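Local coordinates for protein gamma-glutamyltransferase 1 Threonine peptidase. MEROPS family T03 L-subunit (Pseudomonas nitroreducens, PDB 5ZJG) that is the large subunit of a gamma-glutamyltransferase that, paired with its small subunit, probably transfers gamma-glutamyl groups from glutathione and related compounds to water or amines, at residues P74-K79 with G210-S215. Numbering follows the deposited sequence.
Sequences PKAATK and GGLITS
Pro74 packs its ring against Leu212 and Ile213. Its CB meets Leu212 CB at 3.8 Å, and its CG lies 3.9 Å from Ile213 CG1. The proline ring thus bridges two consecutive residues of the other loop. It runs at about a right angle to the Leu212 side chain and obliquely to that of Ile213. The Leu212 side chain swings away from its own carbonyl carbon (chi1 -55°), which carries CD1 over to the far end of the turn that begins at Pro74. This methyl lies 4.1 Å from Ala77 N and 4.4 Å from Ala76 CB, a looser fit than that at the proline. Leu212 thus meets the turn at two points, CB and CD1.

A water links the two backbones beside the apolar patch. It accepts from Ala76 N at 2.9 Å and donates to Leu212 O at 2.7 Å. Pro74 to Ala77 form a type I beta turn, closed by Ala77 N to Pro74 O at 2.9 Å. The turn sets Ala76 N toward the water and holds Ala76 and Ala77 near the leucine methyl.

Asp217 of helix 215-220 accepts from Lys75 N on OD1 and bonds Thr214 OG1, of the N-cap residue of that helix, through OD2, while Lys75 NZ forms a salt bridge with Asp220. Ile213 packs on Leu202 and Met206 of helix 197-209, while Pro74 rests on Met41 of the S-subunit chain. The contact therefore joins the loop after strand 63-69 to the short connection between helices 197-209 and 215-220, beside the partner subunit.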
loop_
_atom_site.group_PDB
_atom_site.type_symbol
_atom_site.label_atom_id
_atom_site.label_comp_id
_atom_site.label_asym_id
_atom_site.label_seq_id
_atom_site.Cartn_x
_atom_site.Cartn_y
_atom_site.Cartn_z
ATOM N N PRO A 74 16.972 4.016 9.402
ATOM C CA PRO A 74 17.779 4.080 10.627
ATOM C C PRO A 74 18.743 5.252 10.590
ATOM O O PRO A 74 19.169 5.711 9.529
ATOM C CB PRO A 74 18.527 2.741 10.634
ATOM C CG PRO A 74 17.743 1.857 9.752
ATOM C CD PRO A 74 17.195 2.754 8.686
ATOM N N LYS A 75 19.108 5.725 11.789
ATOM C CA LYS A 75 20.002 6.870 11.923
ATOM C C LYS A 75 21.368 6.610 11.307
ATOM O O LYS A 75 22.036 7.560 10.895
ATOM C CB LYS A 75 20.161 7.256 13.397
ATOM C CG LYS A 75 18.956 7.994 13.982
ATOM C CD LYS A 75 19.126 8.252 15.469
ATOM C CE LYS A 75 17.801 8.438 16.180
ATOM N NZ LYS A 75 17.127 9.720 15.846
ATOM N N ALA A 76 21.791 5.353 11.212
ATOM C CA ALA A 76 23.074 5.030 10.605
ATOM C C ALA A 76 22.996 4.853 9.093
ATOM O O ALA A 76 24.026 4.569 8.465
ATOM C CB ALA A 76 23.653 3.758 11.235
ATOM N N ALA A 77 21.815 5.021 8.496
ATOM C CA ALA A 77 21.670 4.867 7.055
ATOM C C ALA A 77 22.394 5.987 6.329
ATOM O O ALA A 77 22.507 7.110 6.832
ATOM C CB ALA A 77 20.196 4.865 6.653
ATOM N N THR A 78 22.907 5.662 5.143
ATOM C CA THR A 78 23.650 6.608 4.331
ATOM C C THR A 78 23.194 6.505 2.887
ATOM O O THR A 78 22.665 5.480 2.452
ATOM C CB THR A 78 25.161 6.356 4.391
ATOM O OG1 THR A 78 25.420 5.029 3.916
ATOM C CG2 THR A 78 25.661 6.493 5.812
ATOM N N LYS A 79 23.421 7.590 2.146
ATOM C CA LYS A 79 22.987 7.654 0.751
ATOM C C LYS A 79 23.462 6.445 -0.050
ATOM O O LYS A 79 22.696 5.878 -0.840
ATOM C CB LYS A 79 23.495 8.950 0.115
ATOM C CG LYS A 79 22.963 9.246 -1.271
ATOM C CD LYS A 79 23.402 10.624 -1.732
ATOM N N GLY A 210 23.991 -7.868 11.505
ATOM C CA GLY A 210 24.605 -6.688 10.920
ATOM C C GLY A 210 23.626 -5.600 10.536
ATOM O O GLY A 210 23.920 -4.787 9.649
ATOM N N GLY A 211 22.469 -5.558 11.183
ATOM C CA GLY A 211 21.507 -4.519 10.910
ATOM C C GLY A 211 21.882 -3.204 11.552
ATOM O O GLY A 211 22.819 -3.105 12.342
ATOM N N LEU A 212 21.095 -2.178 11.228
ATOM C CA LEU A 212 21.396 -0.816 11.638
ATOM C C LEU A 212 20.494 -0.281 12.738
ATOM O O LEU A 212 20.828 0.744 13.339
ATOM C CB LEU A 212 21.296 0.125 10.430
ATOM C CG LEU A 212 22.171 -0.269 9.236
ATOM C CD1 LEU A 212 22.188 0.896 8.280
ATOM C CD2 LEU A 212 23.587 -0.673 9.642
ATOM N N ILE A 213 19.365 -0.933 13.009
ATOM C CA ILE A 213 18.375 -0.351 13.901
ATOM C C ILE A 213 18.875 -0.457 15.330
ATOM O O ILE A 213 19.307 -1.529 15.774
ATOM C CB ILE A 213 17.016 -1.038 13.719
ATOM C CG1 ILE A 213 16.508 -0.752 12.300
ATOM C CG2 ILE A 213 16.014 -0.523 14.728
ATOM C CD1 ILE A 213 15.260 -1.505 11.932
ATOM N N THR A 214 18.816 0.654 16.051
ATOM C CA THR A 214 19.297 0.726 17.418
ATOM C C THR A 214 18.164 1.103 18.355
ATOM O O THR A 214 17.059 1.460 17.940
ATOM C CB THR A 214 20.425 1.755 17.563
ATOM O OG1 THR A 214 19.914 3.054 17.244
ATOM C CG2 THR A 214 21.597 1.424 16.657
ATOM N N SER A 215 18.464 1.045 19.653
ATOM C CA SER A 215 17.478 1.485 20.624
ATOM C C SER A 215 17.072 2.924 20.349
ATOM O O SER A 215 15.896 3.273 20.453
ATOM C CB SER A 215 18.031 1.341 22.041
ATOM O OG SER A 215 17.077 1.819 22.962
HETATM O O HOH W 1 20.994 3.387 13.126
#